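Local atomic coordinates of Sys-1 protein (Caenorhabditis elegans, PDB entry 3C2G), a protein that regulates transcription in the Wnt signalling asymmetry pathway, activating or repressing target genes through transcription factors such as the TCF protein pop-1, which it binds directly. Residues Gly287-Val292 against Cys305-Gln310; Pro337-Ile342 against Ala388-Arg393; Val352-Gln357 against Leu405-Met410; Phe370-Ile375 against Cys399-Thr404. One frame throughout, in Å; residues are numbered along the deposited sequence.

Interaction 1: Gly287-Val292 against Cys305-Gln310; sequences GAITTV and CKLLLQ
Ile-289 is the hub of this contact, set against Leu-307 and Leu-308 where two nearly antiparallel helices of the armadillo domain pack. The local axes run 157° apart in direction and come within 10.0 Å of each other, and buried aliphatic side chains lie between them. Apolar packing makes up the whole contact. The two branches of Ile-289 divide the work: with CG1 placed anti to the carbonyl carbon (chi1 -63°), CD1 extends across Leu-307 and meets its CD2 at 3.6 Å, the two side chains roughly perpendicular. On the other branch, CG2 settles against Leu-308 CG at 3.5 Å, and here the two side chains lie alongside, pointing opposite ways. Thr-290 adds its methyl group alone, CG2 lying 4.0 Å from Leu-308 CD1. Neighbouring helices continue the layer, Phe-264 and Leu-267 packing on Leu-307, and Leu-329 and Phe-348 on Leu-308. Within helix 285-292, Gly-287 O accepts twice from one residue, Thr-291, whose backbone N and OG1 (2.8 Å from that oxygen) approach from opposite faces of the carbonyl plane.

Interaction 2: Pro337-Ile342 against Ala388-Arg393; sequences PDDEVI and APKRNR
The first turn of helix 339-352 faces the start of helix 388-409, with Asp-339 CA and Arg-393 CA 7.3 Å apart as the nearest backbone pair. Two salt bridges span the gap. Lys-390, bent at chi2, brings its ammonium to the outer end of the Asp-339 carboxylate, the two side chains roughly perpendicular, and its NZ meets OD2 at 2.7 Å, nearly in line with the C-O bond. The other oxygen, OD1, is bonded to the Tyr-379 hydroxyl, so each oxygen of this carboxylate has its own partner. On this outer part of the armadillo superhelix the ion pairs link two helices that also meet through hydrocarbon, Ile-342 packing on Ile-397. In the second bridge the Glu-340 carboxylate stands at the edge of the Arg-393 guanidinium. NH2 gives a bond of 2.7 Å to the syn lone pair of OE1, while OE2 comes to 2.8 Å from NE. The two flat groups are not coplanar: their planes are 37° apart, and OE1 sits a little out of the guanidinium plane. Arg-393 also makes a cation-pi contact with Tyr-343. Preceding both acids, Asp-338 is the N-cap of the helix, its OD2 taking a weak bond of 3.4 Å from Glu-340 N.

Interaction 3: Val352-Gln357 against Leu405-Met410; sequences VVAHKQ and LNNFLM
The Lys-356 ammonium, NZ, is gripped by Val-352 O and Ala-354 O, each 2.7 Å away, and the two bonds span the bend that carries Val-353 and Ala-354 against Asn-407. The bend is a type II beta turn from Val-353 to Lys-356, within the link between two helices of the armadillo domain. The two carbonyls are used differently: NZ stands well above the plane of Val-352 O but is tilted only 17° from that of Ala-354 O. Across the contact, Val-353 has CG1 anti to its carbonyl carbon (chi1 -57°), which leaves CG2 to pack on Asn-407 CB at 3.8 Å. CG1 itself lies 4.2 Å from Phe-408 CZ, coming at the ring obliquely. The amide of Asn-407 serves the bound peptide, its OD1 accepting a hydrogen bond from the peptide backbone, much as asparagines in armadillo grooves commonly hold extended ligands. His-355 N, in the turn, bonds to an acidic side chain of the same peptide, so both segments contribute to the binding surface. Packing and a weak bond to Ser-350 O hold the other end of that amide, where Ala-354 CB lies 3.8 Å from Asn-407 ND2.

Interaction 4: Phe370-Ile375 against Cys399-Thr404; sequences FLLHTI and CNCLRT
Cys-401 is the residue of 399-404 whose backbone lies nearest 370-375, its CA 5.5 Å from Leu-372 CA. Such nearness lets a leucine methyl reach the main chain, and Leu-372 CD1 rests 3.7 Å from Cys-401 O, while its CD2 lies 4.1 Å from Cys-401 CB. The sulfur, anti to the carbonyl carbon (chi1 -69°), leans instead on Ile-375, one turn further along the facing helix, meeting CG2 at 3.7 Å. Next, Leu-402 turns its back on the contact and packs on helix 457-472, with Thr-463 and Ile-464 among its neighbours. Arg-403 also points away; its NH2 reaches Asn-400 OD1 at 2.8 Å and bonds as well to Ser-350 OG on helix 339-352, tying that face to a third helix. Thr-404 closes the row. Its CB carries Leu-372 CD1 at 4.0 Å, with CG2 close by, while its hydroxyl is turned back to bond Asn-400 O at 2.9 Å, so a polar residue offers carbon to the interface. Nearly antiparallel helix segments, 155° apart in direction and with local axes 9.6 Å apart, meeting through buried side chains, fit the layered helical packing of an armadillo superhelix.

The chemistry of these contacts follows their place in the superhelix. Interactions 1 and 4, both buried, rest mainly on apolar packing; interaction 3, also buried, mixes it with an asparagine amide, whereas interaction 2 lies at the surface and relies on ion pairs. Helix 388-409 serves three of the four: its start in interaction 2, its middle in interaction 4 and its later part in interaction 3. Interactions 3 and 4 touch, Val-353 meeting Thr-404; interaction 2 joins interaction 4 through Ile-342 and Ile-375. Interaction 1 uses two other helices. Both segments of interaction 3 hydrogen-bond the bound peptide; interaction 1 offers it a weak bond from Gln-310 O, and interaction 4 meets it by packing.

Interaction 1: Gly287-Val292 against Cys305-Gln310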
loop_
_atom_site.group_PDB
_atom_site.type_symbol
_atom_site.label_atom_id
_atom_site.label_comp_id
_atom_site.label_asym_id
_atom_site.label_seq_id
_atom_site.Cartn_x
_atom_site.Cartn_y
_atom_site.Cartn_z
ATOM N N GLY A 287 17.611 -1.129 -1.564
ATOM C CA GLY A 287 18.691 -1.985 -1.087
ATOM C C GLY A 287 18.559 -2.310 0.399
ATOM O O GLY A 287 18.798 -3.441 0.819
ATOM N N ALA A 288 18.183 -1.314 1.193
ATOM C CA ALA A 288 18.006 -1.493 2.628
ATOM C C ALA A 288 16.893 -2.505 2.932
ATOM O O ALA A 288 17.093 -3.452 3.685
ATOM C CB ALA A 288 17.724 -0.163 3.290
ATOM N N ILE A 289 15.731 -2.312 2.330
ATOM C CA ILE A 289 14.630 -3.244 2.516
ATOM C C ILE A 289 15.013 -4.683 2.165
ATOM O O ILE A 289 14.740 -5.604 2.933
ATOM C CB ILE A 289 13.399 -2.827 1.704
ATOM C CG1 ILE A 289 12.881 -1.478 2.202
ATOM C CG2 ILE A 289 12.296 -3.869 1.822
ATOM C CD1 ILE A 289 11.837 -0.889 1.288
ATOM N N THR A 290 15.656 -4.870 1.016
ATOM C CA THR A 290 15.952 -6.208 0.542
ATOM C C THR A 290 17.002 -6.895 1.401
ATOM O O THR A 290 16.947 -8.117 1.558
ATOM C CB THR A 290 16.293 -6.272 -0.986
ATOM O OG1 THR A 290 17.489 -5.550 -1.242
ATOM C CG2 THR A 290 15.189 -5.648 -1.807
ATOM N N THR A 291 17.928 -6.121 1.974
ATOM C CA THR A 291 18.916 -6.649 2.923
ATOM C C THR A 291 18.231 -7.180 4.186
ATOM O O THR A 291 18.554 -8.266 4.665
ATOM C CB THR A 291 19.940 -5.567 3.345
ATOM O OG1 THR A 291 20.635 -5.088 2.191
ATOM C CG2 THR A 291 20.984 -6.122 4.356
ATOM N N VAL A 292 17.277 -6.398 4.692
ATOM C CA VAL A 292 16.611 -6.663 5.951
ATOM C C VAL A 292 15.685 -7.861 5.848
ATOM O O VAL A 292 15.612 -8.662 6.779
ATOM C CB VAL A 292 15.866 -5.399 6.472
ATOM C CG1 VAL A 292 14.842 -5.749 7.562
ATOM C CG2 VAL A 292 16.881 -4.374 6.998
ATOM N N CYS A 305 8.082 -6.179 2.102
ATOM C CA CYS A 305 7.579 -6.331 0.736
ATOM C C CYS A 305 6.429 -5.373 0.417
ATOM O O CYS A 305 6.333 -4.864 -0.703
ATOM C CB CYS A 305 7.233 -7.797 0.447
ATOM S SG CYS A 305 8.749 -8.866 0.417
ATOM N N LYS A 306 5.588 -5.111 1.415
ATOM C CA LYS A 306 4.523 -4.094 1.341
ATOM C C LYS A 306 5.090 -2.710 0.996
ATOM O O LYS A 306 4.557 -2.013 0.136
ATOM C CB LYS A 306 3.791 -4.029 2.683
ATOM C CG LYS A 306 2.489 -3.233 2.700
ATOM C CD LYS A 306 2.051 -2.982 4.165
ATOM C CE LYS A 306 0.638 -2.352 4.301
ATOM N NZ LYS A 306 0.368 -1.175 3.404
ATOM N N LEU A 307 6.175 -2.329 1.665
ATOM C CA LEU A 307 6.842 -1.077 1.396
ATOM C C LEU A 307 7.540 -1.057 0.016
ATOM O O LEU A 307 7.516 -0.047 -0.676
ATOM C CB LEU A 307 7.832 -0.752 2.527
ATOM C CG LEU A 307 8.568 0.596 2.459
ATOM C CD1 LEU A 307 7.623 1.803 2.456
ATOM C CD2 LEU A 307 9.630 0.727 3.565
ATOM N N LEU A 308 8.157 -2.170 -0.369
ATOM C CA LEU A 308 8.715 -2.318 -1.703
ATOM C C LEU A 308 7.642 -2.072 -2.746
ATOM O O LEU A 308 7.855 -1.311 -3.683
ATOM C CB LEU A 308 9.320 -3.702 -1.899
ATOM C CG LEU A 308 10.716 -3.893 -1.310
ATOM C CD1 LEU A 308 11.183 -5.326 -1.509
ATOM C CD2 LEU A 308 11.704 -2.930 -1.923
ATOM N N LEU A 309 6.483 -2.697 -2.569
ATOM C CA LEU A 309 5.370 -2.492 -3.471
ATOM C C LEU A 309 5.090 -0.993 -3.612
ATOM O O LEU A 309 4.943 -0.482 -4.713
ATOM C CB LEU A 309 4.130 -3.225 -2.948
ATOM C CG LEU A 309 2.884 -3.179 -3.832
ATOM C CD1 LEU A 309 3.163 -3.820 -5.210
ATOM C CD2 LEU A 309 1.648 -3.812 -3.150
ATOM N N GLN A 310 5.067 -0.290 -2.486
ATOM C CA GLN A 310 4.618 1.077 -2.454
ATOM C C GLN A 310 5.547 2.008 -3.208
ATOM O O GLN A 310 5.109 3.029 -3.707
ATOM C CB GLN A 310 4.526 1.530 -1.007
ATOM C CG GLN A 310 3.674 2.757 -0.796
ATOM C CD GLN A 310 3.613 3.155 0.672
ATOM O OE1 GLN A 310 3.378 2.303 1.539
ATOM N NE2 GLN A 310 3.840 4.443 0.959
#

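Interaction 2: Pro337-Ile342 against Ala388-Arg393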
loop_
_atom_site.group_PDB
_atom_site.type_symbol
_atom_site.label_atom_id
_atom_site.label_comp_id
_atom_site.label_asym_id
_atom_site.label_seq_id
_atom_site.Cartn_x
_atom_site.Cartn_y
_atom_site.Cartn_z
ATOM N N PRO A 337 5.896 -19.092 0.669
ATOM C CA PRO A 337 4.584 -19.718 0.522
ATOM C C PRO A 337 3.355 -18.827 0.744
ATOM O O PRO A 337 2.225 -19.289 0.517
ATOM C CB PRO A 337 4.620 -20.848 1.554
ATOM C CG PRO A 337 5.588 -20.397 2.597
ATOM C CD PRO A 337 6.559 -19.453 1.940
ATOM N N ASP A 338 3.523 -17.570 1.152
ATOM C CA ASP A 338 2.314 -16.779 1.391
ATOM C C ASP A 338 1.937 -15.726 0.345
ATOM O O ASP A 338 2.778 -14.963 -0.161
ATOM C CB ASP A 338 2.182 -16.353 2.869
ATOM C CG ASP A 338 2.229 -14.873 3.081
ATOM O OD1 ASP A 338 3.333 -14.314 3.176
ATOM O OD2 ASP A 338 1.149 -14.275 3.216
ATOM N N ASP A 339 0.649 -15.723 0.012
ATOM C CA ASP A 339 0.114 -14.932 -1.090
ATOM C C ASP A 339 0.341 -13.434 -0.982
ATOM O O ASP A 339 0.452 -12.763 -2.009
ATOM C CB ASP A 339 -1.369 -15.231 -1.296
ATOM C CG ASP A 339 -1.608 -16.607 -1.910
ATOM O OD1 ASP A 339 -0.681 -17.173 -2.543
ATOM O OD2 ASP A 339 -2.738 -17.125 -1.760
ATOM N N GLU A 340 0.419 -12.906 0.238
ATOM C CA GLU A 340 0.654 -11.476 0.407
ATOM C C GLU A 340 2.035 -11.119 -0.105
ATOM O O GLU A 340 2.228 -10.076 -0.716
ATOM C CB GLU A 340 0.517 -11.053 1.876
ATOM C CG GLU A 340 -0.918 -10.986 2.384
ATOM C CD GLU A 340 -1.790 -9.994 1.615
ATOM O OE1 GLU A 340 -1.286 -8.900 1.248
ATOM O OE2 GLU A 340 -2.986 -10.313 1.382
ATOM N N VAL A 341 2.995 -11.995 0.152
ATOM C CA VAL A 341 4.349 -11.784 -0.307
ATOM C C VAL A 341 4.402 -11.910 -1.837
ATOM O O VAL A 341 5.036 -11.093 -2.497
ATOM C CB VAL A 341 5.342 -12.741 0.413
ATOM C CG1 VAL A 341 6.719 -12.624 -0.161
ATOM C CG2 VAL A 341 5.403 -12.410 1.895
ATOM N N ILE A 342 3.705 -12.905 -2.396
ATOM C CA ILE A 342 3.650 -13.091 -3.841
ATOM C C ILE A 342 3.016 -11.867 -4.478
ATOM O O ILE A 342 3.479 -11.376 -5.515
ATOM C CB ILE A 342 2.837 -14.348 -4.263
ATOM C CG1 ILE A 342 3.368 -15.634 -3.604
ATOM C CG2 ILE A 342 2.808 -14.491 -5.767
ATOM C CD1 ILE A 342 4.850 -15.820 -3.677
ATOM N N ALA A 388 -13.960 -14.768 -0.541
ATOM C CA ALA A 388 -13.824 -13.594 -1.397
ATOM C C ALA A 388 -12.470 -12.871 -1.266
ATOM O O ALA A 388 -11.922 -12.433 -2.277
ATOM C CB ALA A 388 -14.984 -12.619 -1.163
ATOM N N PRO A 389 -11.937 -12.729 -0.031
ATOM C CA PRO A 389 -10.642 -12.043 0.114
ATOM C C PRO A 389 -9.501 -12.728 -0.645
ATOM O O PRO A 389 -8.711 -12.055 -1.307
ATOM C CB PRO A 389 -10.380 -12.096 1.627
ATOM C CG PRO A 389 -11.724 -12.276 2.238
ATOM C CD PRO A 389 -12.474 -13.143 1.279
ATOM N N LYS A 390 -9.436 -14.051 -0.545
ATOM C CA LYS A 390 -8.384 -14.844 -1.175
ATOM C C LYS A 390 -8.540 -14.916 -2.707
ATOM O O LYS A 390 -7.545 -14.850 -3.430
ATOM C CB LYS A 390 -8.305 -16.233 -0.513
ATOM C CG LYS A 390 -7.745 -17.380 -1.363
ATOM C CD LYS A 390 -6.228 -17.575 -1.233
ATOM C CE LYS A 390 -5.848 -19.036 -1.568
ATOM N NZ LYS A 390 -4.450 -19.231 -2.073
ATOM N N ARG A 391 -9.779 -15.026 -3.188
ATOM C CA ARG A 391 -10.068 -15.006 -4.623
ATOM C C ARG A 391 -9.648 -13.682 -5.256
ATOM O O ARG A 391 -9.071 -13.665 -6.339
ATOM C CB ARG A 391 -11.545 -15.280 -4.896
ATOM C CG ARG A 391 -11.888 -15.487 -6.367
ATOM C CD ARG A 391 -13.315 -15.991 -6.571
ATOM N NE ARG A 391 -14.306 -15.003 -6.140
ATOM C CZ ARG A 391 -15.078 -15.117 -5.061
ATOM N NH1 ARG A 391 -15.003 -16.192 -4.282
ATOM N NH2 ARG A 391 -15.934 -14.149 -4.761
ATOM N N ASN A 392 -9.917 -12.571 -4.582
ATOM C CA ASN A 392 -9.448 -11.298 -5.103
ATOM C C ASN A 392 -7.912 -11.198 -5.137
ATOM O O ASN A 392 -7.348 -10.578 -6.034
ATOM C CB ASN A 392 -10.067 -10.113 -4.362
ATOM C CG ASN A 392 -9.956 -8.812 -5.152
ATOM O OD1 ASN A 392 -10.623 -8.626 -6.168
ATOM N ND2 ASN A 392 -9.101 -7.917 -4.692
ATOM N N ARG A 393 -7.243 -11.832 -4.178
ATOM C CA ARG A 393 -5.783 -11.790 -4.111
ATOM C C ARG A 393 -5.142 -12.534 -5.292
ATOM O O ARG A 393 -4.244 -12.009 -5.955
ATOM C CB ARG A 393 -5.270 -12.344 -2.772
ATOM C CG ARG A 393 -4.093 -11.575 -2.180
ATOM C CD ARG A 393 -4.506 -10.115 -1.973
ATOM N NE ARG A 393 -3.555 -9.298 -1.209
ATOM C CZ ARG A 393 -3.686 -7.984 -1.023
ATOM N NH1 ARG A 393 -4.717 -7.318 -1.545
ATOM N NH2 ARG A 393 -2.774 -7.326 -0.323
#

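Interaction 3: Val352-Gln357 against Leu405-Met410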
loop_
_atom_site.group_PDB
_atom_site.type_symbol
_atom_site.label_atom_id
_atom_site.label_comp_id
_atom_site.label_asym_id
_atom_site.label_seq_id
_atom_site.Cartn_x
_atom_site.Cartn_y
_atom_site.Cartn_z
ATOM N N VAL A 352 8.892 -2.283 -11.656
ATOM C CA VAL A 352 10.333 -2.046 -11.740
ATOM C C VAL A 352 10.851 -2.258 -13.171
ATOM O O VAL A 352 11.773 -1.563 -13.588
ATOM C CB VAL A 352 11.152 -2.867 -10.706
ATOM C CG1 VAL A 352 11.404 -4.300 -11.180
ATOM C CG2 VAL A 352 12.471 -2.192 -10.401
ATOM N N VAL A 353 10.261 -3.205 -13.910
ATOM C CA VAL A 353 10.718 -3.478 -15.263
ATOM C C VAL A 353 10.182 -2.438 -16.229
ATOM O O VAL A 353 10.721 -2.281 -17.317
ATOM C CB VAL A 353 10.351 -4.908 -15.780
ATOM C CG1 VAL A 353 10.903 -5.989 -14.857
ATOM C CG2 VAL A 353 8.840 -5.075 -15.991
ATOM N N ALA A 354 9.118 -1.732 -15.841
ATOM C CA ALA A 354 8.448 -0.803 -16.762
ATOM C C ALA A 354 9.378 0.325 -17.200
ATOM O O ALA A 354 9.933 1.027 -16.357
ATOM C CB ALA A 354 7.197 -0.248 -16.140
ATOM N N HIS A 355 9.556 0.464 -18.519
ATOM C CA HIS A 355 10.303 1.571 -19.141
ATOM C C HIS A 355 11.809 1.495 -18.952
ATOM O O HIS A 355 12.491 2.499 -19.128
ATOM C CB HIS A 355 9.827 2.946 -18.625
ATOM C CG HIS A 355 8.371 3.215 -18.847
ATOM N ND1 HIS A 355 7.505 3.510 -17.813
ATOM C CD2 HIS A 355 7.628 3.237 -19.980
ATOM C CE1 HIS A 355 6.290 3.704 -18.301
ATOM N NE2 HIS A 355 6.337 3.543 -19.612
ATOM N N LYS A 356 12.334 0.322 -18.594
ATOM C CA LYS A 356 13.734 0.200 -18.206
ATOM C C LYS A 356 14.344 -1.070 -18.801
ATOM O O LYS A 356 14.280 -2.164 -18.214
ATOM C CB LYS A 356 13.878 0.203 -16.678
ATOM C CG LYS A 356 13.217 1.361 -15.946
ATOM C CD LYS A 356 13.345 1.169 -14.423
ATOM C CE LYS A 356 12.171 1.805 -13.651
ATOM N NZ LYS A 356 10.914 1.012 -13.794
ATOM N N GLN A 357 14.962 -0.899 -19.963
ATOM C CA GLN A 357 15.489 -2.000 -20.751
ATOM C C GLN A 357 16.501 -2.839 -19.987
ATOM O O GLN A 357 16.341 -4.062 -19.885
ATOM C CB GLN A 357 16.100 -1.473 -22.054
ATOM C CG GLN A 357 16.290 -2.545 -23.107
ATOM C CD GLN A 357 14.998 -3.286 -23.400
ATOM O OE1 GLN A 357 13.992 -2.679 -23.768
ATOM N NE2 GLN A 357 15.016 -4.601 -23.224
ATOM N N LEU A 405 4.568 -9.595 -17.895
ATOM C CA LEU A 405 4.761 -10.230 -19.194
ATOM C C LEU A 405 4.651 -9.216 -20.315
ATOM O O LEU A 405 5.499 -9.174 -21.193
ATOM C CB LEU A 405 3.764 -11.377 -19.430
ATOM C CG LEU A 405 3.876 -12.163 -20.764
ATOM C CD1 LEU A 405 5.238 -12.803 -20.911
ATOM C CD2 LEU A 405 2.776 -13.227 -20.917
ATOM N N ASN A 406 3.617 -8.389 -20.254
ATOM C CA ASN A 406 3.313 -7.425 -21.298
ATOM C C ASN A 406 4.381 -6.352 -21.437
ATOM O O ASN A 406 4.685 -5.922 -22.549
ATOM C CB ASN A 406 1.934 -6.803 -21.068
ATOM C CG ASN A 406 0.796 -7.831 -21.155
ATOM O OD1 ASN A 406 1.000 -8.986 -21.549
ATOM N ND2 ASN A 406 -0.411 -7.406 -20.789
ATOM N N ASN A 407 4.973 -5.944 -20.317
ATOM C CA ASN A 407 6.122 -5.032 -20.338
ATOM C C ASN A 407 7.367 -5.626 -20.997
ATOM O O ASN A 407 8.181 -4.887 -21.535
ATOM C CB ASN A 407 6.438 -4.510 -18.936
ATOM C CG ASN A 407 5.361 -3.572 -18.407
ATOM O OD1 ASN A 407 4.600 -2.985 -19.184
ATOM N ND2 ASN A 407 5.275 -3.443 -17.080
ATOM N N PHE A 408 7.499 -6.953 -20.973
ATOM C CA PHE A 408 8.568 -7.647 -21.707
ATOM C C PHE A 408 8.303 -7.727 -23.211
ATOM O O PHE A 408 9.180 -7.435 -24.012
ATOM C CB PHE A 408 8.771 -9.075 -21.195
ATOM C CG PHE A 408 9.434 -9.162 -19.866
ATOM C CD1 PHE A 408 10.639 -8.526 -19.630
ATOM C CD2 PHE A 408 8.867 -9.917 -18.853
ATOM C CE1 PHE A 408 11.252 -8.614 -18.394
ATOM C CE2 PHE A 408 9.476 -10.015 -17.610
ATOM C CZ PHE A 408 10.672 -9.359 -17.381
ATOM N N LEU A 409 7.095 -8.138 -23.590
ATOM C CA LEU A 409 6.808 -8.489 -24.982
ATOM C C LEU A 409 6.952 -7.318 -25.957
ATOM O O LEU A 409 7.145 -7.531 -27.145
ATOM C CB LEU A 409 5.444 -9.176 -25.117
ATOM C CG LEU A 409 5.286 -10.528 -24.409
ATOM C CD1 LEU A 409 3.829 -11.000 -24.347
ATOM C CD2 LEU A 409 6.175 -11.595 -25.027
HETATM N N MSE A 410 6.891 -6.097 -25.441
HETATM C CA MSE A 410 7.093 -4.891 -26.241
HETATM C C MSE A 410 8.404 -4.926 -27.021
HETATM O O MSE A 410 8.420 -4.649 -28.225
HETATM C CB MSE A 410 7.060 -3.655 -25.344
HETATM C CG MSE A 410 5.854 -3.604 -24.426
HETATM SE SE MSE A 410 4.274 -2.726 -25.190
HETATM C CE MSE A 410 4.140 -3.562 -26.964
#

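Interaction 4: Phe370-Ile375 against Cys399-Thr404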
loop_
_atom_site.group_PDB
_atom_site.type_symbol
_atom_site.label_atom_id
_atom_site.label_comp_id
_atom_site.label_asym_id
_atom_site.label_seq_id
_atom_site.Cartn_x
_atom_site.Cartn_y
_atom_site.Cartn_z
ATOM N N PHE A 370 10.001 -17.243 -17.001
ATOM C CA PHE A 370 9.687 -18.572 -16.510
ATOM C C PHE A 370 8.915 -18.511 -15.180
ATOM O O PHE A 370 7.939 -19.235 -14.984
ATOM C CB PHE A 370 10.970 -19.376 -16.318
ATOM C CG PHE A 370 10.877 -20.777 -16.819
ATOM C CD1 PHE A 370 11.484 -21.133 -18.026
ATOM C CD2 PHE A 370 10.172 -21.748 -16.095
ATOM C CE1 PHE A 370 11.401 -22.435 -18.508
ATOM C CE2 PHE A 370 10.076 -23.058 -16.565
ATOM C CZ PHE A 370 10.698 -23.404 -17.777
ATOM N N LEU A 371 9.355 -17.643 -14.272
ATOM C CA LEU A 371 8.758 -17.550 -12.954
ATOM C C LEU A 371 7.319 -17.078 -12.996
ATOM O O LEU A 371 6.478 -17.602 -12.257
ATOM C CB LEU A 371 9.589 -16.651 -12.036
ATOM C CG LEU A 371 9.040 -16.451 -10.620
ATOM C CD1 LEU A 371 8.985 -17.768 -9.884
ATOM C CD2 LEU A 371 9.876 -15.457 -9.873
ATOM N N LEU A 372 7.031 -16.102 -13.856
ATOM C CA LEU A 372 5.650 -15.684 -14.094
ATOM C C LEU A 372 4.765 -16.857 -14.486
ATOM O O LEU A 372 3.628 -16.958 -14.033
ATOM C CB LEU A 372 5.568 -14.629 -15.189
ATOM C CG LEU A 372 6.426 -13.381 -15.042
ATOM C CD1 LEU A 372 6.287 -12.535 -16.294
ATOM C CD2 LEU A 372 6.054 -12.598 -13.784
ATOM N N HIS A 373 5.287 -17.736 -15.334
ATOM C CA HIS A 373 4.542 -18.899 -15.783
ATOM C C HIS A 373 4.227 -19.828 -14.613
ATOM O O HIS A 373 3.122 -20.347 -14.504
ATOM C CB HIS A 373 5.314 -19.639 -16.887
ATOM C CG HIS A 373 4.607 -20.849 -17.402
ATOM N ND1 HIS A 373 4.716 -22.090 -16.804
ATOM C CD2 HIS A 373 3.757 -21.006 -18.444
ATOM C CE1 HIS A 373 3.966 -22.955 -17.460
ATOM N NE2 HIS A 373 3.378 -22.326 -18.464
ATOM N N THR A 374 5.205 -20.032 -13.747
ATOM C CA THR A 374 5.046 -20.875 -12.578
ATOM C C THR A 374 4.041 -20.288 -11.570
ATOM O O THR A 374 3.238 -21.016 -11.000
ATOM C CB THR A 374 6.414 -21.097 -11.904
ATOM O OG1 THR A 374 7.335 -21.608 -12.875
ATOM C CG2 THR A 374 6.323 -22.068 -10.722
ATOM N N ILE A 375 4.072 -18.973 -11.368
ATOM C CA ILE A 375 3.174 -18.346 -10.396
ATOM C C ILE A 375 1.728 -18.421 -10.846
ATOM O O ILE A 375 0.855 -18.758 -10.062
ATOM C CB ILE A 375 3.579 -16.894 -10.080
ATOM C CG1 ILE A 375 4.890 -16.881 -9.321
ATOM C CG2 ILE A 375 2.541 -16.219 -9.226
ATOM C CD1 ILE A 375 5.706 -15.668 -9.642
ATOM N N CYS A 399 -2.957 -10.919 -12.370
ATOM C CA CYS A 399 -2.959 -9.648 -13.058
ATOM C C CYS A 399 -1.579 -8.990 -13.043
ATOM O O CYS A 399 -1.136 -8.486 -14.069
ATOM C CB CYS A 399 -4.005 -8.728 -12.471
ATOM S SG CYS A 399 -4.264 -7.296 -13.510
ATOM N N ASN A 400 -0.902 -9.010 -11.888
ATOM C CA ASN A 400 0.483 -8.553 -11.794
ATOM C C ASN A 400 1.427 -9.295 -12.729
ATOM O O ASN A 400 2.276 -8.679 -13.365
ATOM C CB ASN A 400 1.025 -8.723 -10.370
ATOM C CG ASN A 400 0.413 -7.750 -9.376
ATOM O OD1 ASN A 400 -0.075 -6.682 -9.742
ATOM N ND2 ASN A 400 0.465 -8.115 -8.105
ATOM N N CYS A 401 1.312 -10.615 -12.779
ATOM C CA CYS A 401 2.219 -11.418 -13.599
ATOM C C CYS A 401 2.086 -11.102 -15.091
ATOM O O CYS A 401 3.083 -10.862 -15.762
ATOM C CB CYS A 401 2.029 -12.904 -13.330
ATOM S SG CYS A 401 2.571 -13.452 -11.677
ATOM N N LEU A 402 0.852 -11.039 -15.580
ATOM C CA LEU A 402 0.577 -10.738 -16.976
ATOM C C LEU A 402 0.956 -9.318 -17.352
ATOM O O LEU A 402 1.377 -9.060 -18.489
ATOM C CB LEU A 402 -0.890 -10.986 -17.301
ATOM C CG LEU A 402 -1.407 -12.410 -17.123
ATOM C CD1 LEU A 402 -2.896 -12.372 -17.281
ATOM C CD2 LEU A 402 -0.786 -13.426 -18.104
ATOM N N ARG A 403 0.816 -8.389 -16.416
ATOM C CA ARG A 403 1.276 -7.018 -16.661
ATOM C C ARG A 403 2.814 -6.996 -16.793
ATOM O O ARG A 403 3.373 -6.269 -17.606
ATOM C CB ARG A 403 0.791 -6.081 -15.551
ATOM C CG ARG A 403 0.403 -4.693 -16.036
ATOM C CD ARG A 403 -0.191 -3.782 -14.922
ATOM N NE ARG A 403 0.498 -3.945 -13.643
ATOM C CZ ARG A 403 -0.049 -4.512 -12.573
ATOM N NH1 ARG A 403 -1.314 -4.941 -12.621
ATOM N NH2 ARG A 403 0.673 -4.653 -11.457
ATOM N N THR A 404 3.499 -7.821 -16.016
ATOM C CA THR A 404 4.938 -7.927 -16.157
ATOM C C THR A 404 5.292 -8.544 -17.509
ATOM O O THR A 404 6.201 -8.057 -18.184
ATOM C CB THR A 404 5.557 -8.762 -15.034
ATOM O OG1 THR A 404 5.105 -8.252 -13.779
ATOM C CG2 THR A 404 7.084 -8.722 -15.106
#